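Local coordinates for divalent ion tolerance protein CutA1 (Ehrlichia chaffeensis, PDB 4IYQ) that may bind copper ions and, as a CutA-family protein, may contribute to tolerance of divalent metal ions, and assembles as a trimer, at residues S26-T31 and P103-I108; N55-I60 and A77-T82. All blocks are in the same frame, centred on the assembly; numbering follows the deposited sequence.

Contact 1: residues S26-T31 and P103-I108; sequences SLLYTT and PAIITI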
ATOM      1  N   SER A  26      10.889  -6.819  -4.577  1.00 16.28           N
ATOM      2  CA  SER A  26       9.484  -7.140  -4.344  1.00 13.39           C
ATOM      3  C   SER A  26       8.994  -6.593  -2.989  1.00 14.29           C
ATOM      4  O   SER A  26       9.775  -6.410  -2.049  1.00 13.58           O
ATOM      5  CB  SER A  26       9.286  -8.650  -4.388  1.00 14.81           C
ATOM      6  OG  SER A  26       9.723  -9.215  -5.620  1.00 12.19           O
ATOM      7  N   LEU A  27       7.704  -6.322  -2.886  1.00 17.34           N
ATOM      8  CA  LEU A  27       7.135  -5.911  -1.614  1.00  8.45           C
ATOM      9  C   LEU A  27       6.263  -7.045  -1.053  1.00 11.82           C
ATOM     10  O   LEU A  27       5.501  -7.692  -1.788  1.00 11.24           O
ATOM     11  CB  LEU A  27       6.308  -4.648  -1.779  1.00  8.39           C
ATOM     12  CG  LEU A  27       6.972  -3.433  -2.420  1.00  8.37           C
ATOM     13  CD1 LEU A  27       5.950  -2.311  -2.509  1.00  9.56           C
ATOM     14  CD2 LEU A  27       8.221  -2.980  -1.680  1.00  8.15           C
ATOM     15  N   LEU A  28       6.374  -7.295   0.244  1.00 12.56           N
ATOM     16  CA  LEU A  28       5.464  -8.219   0.896  1.00  8.78           C
ATOM     17  C   LEU A  28       4.600  -7.467   1.892  1.00 13.12           C
ATOM     18  O   LEU A  28       5.079  -6.616   2.644  1.00 14.66           O
ATOM     19  CB  LEU A  28       6.222  -9.355   1.593  1.00  8.94           C
ATOM     20  CG  LEU A  28       6.593 -10.540   0.695  1.00 24.40           C
ATOM     21  CD1 LEU A  28       7.704 -10.174  -0.270  1.00 27.92           C
ATOM     22  CD2 LEU A  28       6.978 -11.763   1.499  1.00 23.11           C
ATOM     23  N   TYR A  29       3.324  -7.816   1.905  1.00 10.90           N
ATOM     24  CA  TYR A  29       2.357  -7.208   2.797  1.00  9.15           C
ATOM     25  C   TYR A  29       1.719  -8.268   3.687  1.00  9.64           C
ATOM     26  O   TYR A  29       1.294  -9.314   3.203  1.00 10.04           O
ATOM     27  CB  TYR A  29       1.299  -6.478   1.966  1.00  9.28           C
ATOM     28  CG  TYR A  29       0.170  -5.838   2.730  1.00 16.20           C
ATOM     29  CD1 TYR A  29       0.244  -4.507   3.114  1.00 12.83           C
ATOM     30  CD2 TYR A  29      -0.996  -6.549   3.030  1.00 17.59           C
ATOM     31  CE1 TYR A  29      -0.798  -3.891   3.786  1.00 12.71           C
ATOM     32  CE2 TYR A  29      -2.049  -5.946   3.714  1.00 20.43           C
ATOM     33  CZ  TYR A  29      -1.941  -4.606   4.087  1.00 19.74           C
ATOM     34  OH  TYR A  29      -2.960  -3.969   4.757  1.00 10.66           O
ATOM     35  N   THR A  30       1.638  -7.988   4.987  1.00 15.35           N
ATOM     36  CA  THR A  30       0.987  -8.900   5.922  1.00 13.64           C
ATOM     37  C   THR A  30       0.399  -8.088   7.080  1.00 16.48           C
ATOM     38  O   THR A  30       0.732  -6.910   7.273  1.00 10.14           O
ATOM     39  CB  THR A  30       1.978  -9.994   6.472  1.00 17.31           C
ATOM     40  OG1 THR A  30       1.259 -11.047   7.123  1.00 19.05           O
ATOM     41  CG2 THR A  30       2.983  -9.400   7.461  1.00 14.65           C
ATOM     42  N   THR A  31      -0.485  -8.713   7.847  1.00 14.71           N
ATOM     43  CA  THR A  31      -1.046  -8.043   9.015  1.00 19.73           C
ATOM     44  C   THR A  31      -0.843  -8.899  10.278  1.00 12.20           C
ATOM     45  O   THR A  31      -0.714 -10.107  10.195  1.00 12.54           O
ATOM     46  CB  THR A  31      -2.548  -7.733   8.804  1.00 12.13           C
ATOM     47  OG1 THR A  31      -3.254  -8.961   8.613  1.00 14.45           O
ATOM     48  CG2 THR A  31      -2.751  -6.881   7.575  1.00 11.66           C
ATOM     49  N   PRO A 103      -2.639 -16.391   7.760  1.00 26.43           N
ATOM     50  CA  PRO A 103      -2.254 -14.990   7.575  1.00 25.50           C
ATOM     51  C   PRO A 103      -2.374 -14.552   6.116  1.00 25.49           C
ATOM     52  O   PRO A 103      -2.279 -15.393   5.213  1.00 19.96           O
ATOM     53  CB  PRO A 103      -0.795 -14.976   8.031  1.00 14.07           C
ATOM     54  CG  PRO A 103      -0.307 -16.339   7.641  1.00 19.62           C
ATOM     55  CD  PRO A 103      -1.465 -17.274   7.881  1.00 15.65           C
ATOM     56  N   ALA A 104      -2.606 -13.262   5.890  1.00 13.50           N
ATOM     57  CA  ALA A 104      -2.464 -12.699   4.553  1.00 14.73           C
ATOM     58  C   ALA A 104      -0.990 -12.394   4.315  1.00 15.64           C
ATOM     59  O   ALA A 104      -0.423 -11.525   4.968  1.00 18.44           O
ATOM     60  CB  ALA A 104      -3.310 -11.423   4.397  1.00 13.62           C
ATOM     61  N   ILE A 105      -0.362 -13.110   3.396  1.00 12.07           N
ATOM     62  CA  ILE A 105       1.001 -12.786   3.003  1.00 11.40           C
ATOM     63  C   ILE A 105       1.023 -12.573   1.516  1.00 15.07           C
ATOM     64  O   ILE A 105       0.992 -13.519   0.747  1.00 22.11           O
ATOM     65  CB  ILE A 105       1.975 -13.872   3.385  1.00 11.60           C
ATOM     66  CG1 ILE A 105       1.760 -14.272   4.851  1.00 12.03           C
ATOM     67  CG2 ILE A 105       3.399 -13.402   3.140  1.00 10.98           C
ATOM     68  CD1 ILE A 105       2.439 -15.596   5.204  1.00 22.32           C
ATOM     69  N   ILE A 106       1.067 -11.307   1.127  1.00 16.39           N
ATOM     70  CA  ILE A 106       0.787 -10.882  -0.238  1.00 15.91           C
ATOM     71  C   ILE A 106       1.994 -10.192  -0.873  1.00 16.92           C
ATOM     72  O   ILE A 106       2.613  -9.324  -0.262  1.00  9.71           O
ATOM     73  CB  ILE A 106      -0.420  -9.934  -0.247  1.00 10.81           C
ATOM     74  CG1 ILE A 106      -1.643 -10.661   0.328  1.00 12.93           C
ATOM     75  CG2 ILE A 106      -0.673  -9.385  -1.635  1.00 10.87           C
ATOM     76  CD1 ILE A 106      -2.840  -9.756   0.550  1.00 15.21           C
ATOM     77  N   THR A 107       2.315 -10.590  -2.099  1.00 10.39           N
ATOM     78  CA  THR A 107       3.474 -10.082  -2.805  1.00 13.63           C
ATOM     79  C   THR A 107       3.093  -9.120  -3.917  1.00 13.96           C
ATOM     80  O   THR A 107       2.291  -9.449  -4.795  1.00 13.56           O
ATOM     81  CB  THR A 107       4.296 -11.223  -3.434  1.00 17.63           C
ATOM     82  OG1 THR A 107       4.635 -12.181  -2.429  1.00 26.23           O
ATOM     83  CG2 THR A 107       5.569 -10.671  -4.081  1.00 11.10           C
ATOM     84  N   ILE A 108       3.691  -7.943  -3.900  1.00  9.73           N
ATOM     85  CA  ILE A 108       3.478  -7.001  -4.977  1.00 13.09           C
ATOM     86  C   ILE A 108       4.839  -6.714  -5.595  1.00 13.00           C
ATOM     87  O   ILE A 108       5.777  -6.398  -4.881  1.00 12.69           O
ATOM     88  CB  ILE A 108       2.802  -5.708  -4.469  1.00 13.89           C
ATOM     89  CG1 ILE A 108       1.339  -5.974  -4.166  1.00 16.75           C
ATOM     90  CG2 ILE A 108       2.874  -4.598  -5.487  1.00 13.33           C
ATOM     91  CD1 ILE A 108       0.750  -4.937  -3.251  1.00 21.56           C
TER
HETATM   92  O   HOH W   1      -2.495 -11.373   8.367  1.00 15.37           O
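Ser26 brings its CB to 4.2 Å from Thr107 CG2, while its OG is hydrogen-bonded to Asp109. Leu27 and Ile108 form an antiparallel hydrogen-bonded pair. Leu27 N donates to Ile108 O at 2.8 Å, and Ile108 N returns a bond to Leu27 O. Leu28 faces Thr107 in a non-hydrogen-bonded pair, and the two side chains run alongside each other. Leu28 CD2 also lies 4.3 Å from Ile105 CG2. These side chains face helix 87-97. In the ferredoxin-like sheet of CutA, inner strand 25-32 here pairs with 105-108, the edge strand within this chain, and helices cover this face. Tyr29 lies on the reverse face and pairs with Ile106. Tyr29 N bonds Ile106 O at 2.7 Å, and Ile106 N bonds Tyr29 O. With CG anti to the backbone N (chi1 177°), the Tyr29 ring extends toward the second subunit, where its OH is hydrogen-bonded to Asn55 of that chain. Thr30 OG1 donates to Ala104 O at 2.8 Å, approaching 35° out of the carbonyl plane. At Thr31 a water takes over the link. The water donates to Thr31 O at 2.8 Å and accepts from Ala104 N at 3.1 Å.

Contact 2: residues N55-I60 and A77-T82; sequences NIFSNI and AIILKT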
ATOM      1  N   ASN A  55       8.178  -1.620   6.975  1.00  7.82           N
ATOM      2  CA  ASN A  55       7.398  -0.460   7.390  1.00 11.71           C
ATOM      3  C   ASN A  55       6.170  -0.933   8.151  1.00  9.01           C
ATOM      4  O   ASN A  55       5.324  -1.640   7.602  1.00  8.72           O
ATOM      5  CB  ASN A  55       6.989   0.403   6.185  1.00 10.79           C
ATOM      6  CG  ASN A  55       8.181   1.048   5.502  1.00  7.72           C
ATOM      7  OD1 ASN A  55       9.249   1.197   6.097  1.00 13.51           O
ATOM      8  ND2 ASN A  55       8.002   1.435   4.257  1.00  7.70           N
ATOM      9  N   ILE A  56       6.084  -0.559   9.422  1.00  8.49           N
ATOM     10  CA  ILE A  56       4.988  -1.019  10.250  1.00  8.91           C
ATOM     11  C   ILE A  56       3.969   0.086  10.438  1.00 10.90           C
ATOM     12  O   ILE A  56       4.298   1.184  10.895  1.00  9.24           O
ATOM     13  CB  ILE A  56       5.477  -1.520  11.622  1.00  9.27           C
ATOM     14  CG1 ILE A  56       6.537  -2.611  11.443  1.00 11.55           C
ATOM     15  CG2 ILE A  56       4.304  -2.035  12.426  1.00  9.85           C
ATOM     16  CD1 ILE A  56       7.264  -3.009  12.730  1.00 15.39           C
ATOM     17  N   PHE A  57       2.735  -0.215  10.035  1.00 13.46           N
ATOM     18  CA  PHE A  57       1.578   0.653  10.195  1.00  9.74           C
ATOM     19  C   PHE A  57       0.727   0.141  11.368  1.00 15.54           C
ATOM     20  O   PHE A  57       0.254  -1.003  11.355  1.00 14.99           O
ATOM     21  CB  PHE A  57       0.729   0.689   8.921  1.00  9.67           C
ATOM     22  CG  PHE A  57       1.470   1.139   7.684  1.00 19.13           C
ATOM     23  CD1 PHE A  57       2.459   0.337   7.107  1.00  8.76           C
ATOM     24  CD2 PHE A  57       1.142   2.355   7.062  1.00  9.24           C
ATOM     25  CE1 PHE A  57       3.122   0.750   5.961  1.00  8.45           C
ATOM     26  CE2 PHE A  57       1.802   2.776   5.922  1.00  8.93           C
ATOM     27  CZ  PHE A  57       2.794   1.976   5.364  1.00  8.54           C
ATOM     28  N   SER A  58       0.532   0.986  12.375  1.00 16.87           N
ATOM     29  CA  SER A  58      -0.236   0.623  13.573  1.00 18.74           C
ATOM     30  C   SER A  58      -1.713   1.029  13.524  1.00 19.40           C
ATOM     31  O   SER A  58      -2.117   1.848  12.695  1.00 24.15           O
ATOM     32  CB  SER A  58       0.422   1.245  14.792  1.00 11.95           C
ATOM     33  OG  SER A  58       1.698   0.671  14.961  1.00 29.86           O
ATOM     34  N   ASN A  59      -2.508   0.459  14.427  1.00 23.24           N
ATOM     35  CA  ASN A  59      -3.916   0.836  14.588  1.00 27.85           C
ATOM     36  C   ASN A  59      -4.663   0.847  13.265  1.00 24.79           C
ATOM     37  O   ASN A  59      -5.311   1.826  12.903  1.00 23.83           O
ATOM     38  CB  ASN A  59      -4.061   2.209  15.266  1.00 14.28           C
ATOM     39  N   ILE A  60      -4.559  -0.239  12.520  1.00 13.28           N
ATOM     40  CA  ILE A  60      -5.406  -0.367  11.358  1.00 24.34           C
ATOM     41  C   ILE A  60      -6.573  -1.244  11.809  1.00 23.72           C
ATOM     42  O   ILE A  60      -6.439  -2.080  12.717  1.00 19.64           O
ATOM     43  CB  ILE A  60      -4.649  -0.945  10.131  1.00 20.64           C
ATOM     44  CG1 ILE A  60      -4.421  -2.442  10.258  1.00 23.22           C
ATOM     45  CG2 ILE A  60      -3.347  -0.165   9.859  1.00 11.64           C
ATOM     46  CD1 ILE A  60      -5.368  -3.232   9.419  1.00 30.57           C
ATOM     47  N   ALA A  77      -0.272  -3.407  10.052  1.00 10.60           N
ATOM     48  CA  ALA A  77       0.074  -3.873   8.722  1.00 10.15           C
ATOM     49  C   ALA A  77       1.568  -3.713   8.543  1.00  9.56           C
ATOM     50  O   ALA A  77       2.182  -2.857   9.179  1.00 13.91           O
ATOM     51  CB  ALA A  77      -0.702  -3.110   7.653  1.00 10.08           C
ATOM     52  N   ILE A  78       2.167  -4.558   7.714  1.00  9.30           N
ATOM     53  CA  ILE A  78       3.581  -4.414   7.418  1.00  8.84           C
ATOM     54  C   ILE A  78       3.851  -4.470   5.934  1.00 11.69           C
ATOM     55  O   ILE A  78       3.303  -5.314   5.236  1.00 12.22           O
ATOM     56  CB  ILE A  78       4.452  -5.501   8.060  1.00  8.96           C
ATOM     57  CG1 ILE A  78       3.900  -5.970   9.403  1.00  9.52           C
ATOM     58  CG2 ILE A  78       5.889  -5.001   8.177  1.00  8.63           C
ATOM     59  CD1 ILE A  78       4.646  -7.176   9.927  1.00 22.24           C
ATOM     60  N   ILE A  79       4.693  -3.561   5.464  1.00  8.20           N
ATOM     61  CA  ILE A  79       5.279  -3.674   4.146  1.00 14.31           C
ATOM     62  C   ILE A  79       6.736  -4.086   4.316  1.00 15.04           C
ATOM     63  O   ILE A  79       7.511  -3.425   5.003  1.00 16.46           O
ATOM     64  CB  ILE A  79       5.192  -2.360   3.358  1.00 13.14           C
ATOM     65  CG1 ILE A  79       3.733  -2.019   3.068  1.00 14.07           C
ATOM     66  CG2 ILE A  79       5.961  -2.464   2.057  1.00  7.81           C
ATOM     67  CD1 ILE A  79       3.560  -0.649   2.424  1.00 15.73           C
ATOM     68  N   LEU A  80       7.089  -5.200   3.697  1.00 14.22           N
ATOM     69  CA  LEU A  80       8.424  -5.751   3.777  1.00  7.95           C
ATOM     70  C   LEU A  80       9.092  -5.624   2.417  1.00 15.89           C
ATOM     71  O   LEU A  80       8.438  -5.817   1.387  1.00 16.69           O
ATOM     72  CB  LEU A  80       8.357  -7.205   4.220  1.00  8.24           C
ATOM     73  CG  LEU A  80       7.506  -7.378   5.480  1.00 12.55           C
ATOM     74  CD1 LEU A  80       6.920  -8.785   5.587  1.00  9.69           C
ATOM     75  CD2 LEU A  80       8.342  -7.052   6.697  1.00  8.47           C
ATOM     76  N   LYS A  81      10.366  -5.248   2.397  1.00  7.87           N
ATOM     77  CA  LYS A  81      11.066  -5.086   1.128  1.00  7.97           C
ATOM     78  C   LYS A  81      12.218  -6.060   0.951  1.00 12.48           C
ATOM     79  O   LYS A  81      13.103  -6.167   1.804  1.00 16.46           O
ATOM     80  CB  LYS A  81      11.567  -3.646   0.983  1.00  7.90           C
ATOM     81  CG  LYS A  81      10.549  -2.620   1.464  1.00 27.83           C
ATOM     82  CD  LYS A  81      10.817  -1.255   0.885  1.00 31.00           C
ATOM     83  CE  LYS A  81      10.164  -0.178   1.738  1.00 35.88           C
ATOM     84  NZ  LYS A  81      10.994   0.123   2.947  1.00 33.29           N
ATOM     85  N   THR A  82      12.227  -6.746  -0.186  1.00  8.48           N
ATOM     86  CA  THR A  82      13.288  -7.703  -0.481  1.00 18.30           C
ATOM     87  C   THR A  82      13.539  -7.833  -1.998  1.00  9.20           C
ATOM     88  O   THR A  82      12.988  -7.081  -2.781  1.00 12.21           O
ATOM     89  CB  THR A  82      12.966  -9.086   0.137  1.00  9.01           C
ATOM     90  OG1 THR A  82      14.097  -9.941  -0.025  1.00 10.33           O
ATOM     91  CG2 THR A  82      11.742  -9.730  -0.513  1.00  9.13           C
TER
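Phe57 and Ala77 pair as antiparallel hydrogen-bonded neighbours. Phe57 N donates to Ala77 O, and Ala77 N donates to Phe57 O, each at 2.8 Å. Two residues along, Asn55 and Ile79 make the same kind of pair, with Asn55 N to Ile79 O at 2.8 Å. Between them Ile56 and Ile78 form a non-hydrogen-bonded pair. Their side chains lie next to each other and point the same way, with Ile56 CG1 4.1 Å from Ile78 CG2. On the other face the Phe57 ring reaches diagonally along the sheet to Ile79. Phe57 CE1 meets Ile79 CD1 at 3.8 Å. With CG beside the backbone N (chi1 -58°), the ring also turns an edge to Ala77 O. The side chains of Asn55 and Lys81 cross at a slant on this same face.

Further out, helix 35-47 covers Ile56 and Ile78 through Tyr35, Ser42 and Ala38. Tyr29 of the third subunit packs on Phe57 and Ile79, and Phe57 of the second subunit packs on Ala77. Past Ser58 the chain turns a corner at Asn59, where Asn59 and Ile60 both face Glu75 in a G1 beta bulge. The arrangement is a long beta hairpin of the CutA ferredoxin-like fold, with strand 53-66 pairing with strands of both neighbouring subunits, through Ile60 with the second and through Asn55 and Ile56 with the third.

How the contacts relate
Both contacts are buried antiparallel strand pairings in one four-stranded sheet, with centres about 9 Å apart. Strands 25-32 and 69-83 are neighbours in it, so contact 1 joins the pair of strands at one edge of the sheet and contact 2 the pair at the other. Leu28 O and Leu80 N, 2.7 Å apart, probably form a hydrogen bond that joins them. Contact 1 links strands far apart in sequence. Contact 2 links the two arms of a hairpin. Their inner faces lie under different helices, 87-97 for contact 1 and 35-47 for contact 2. Contact 1 adds a threonine hydroxyl and a water to its ladder, whereas contact 2 relies more on apolar and aromatic packing. Both touch neighbouring subunits.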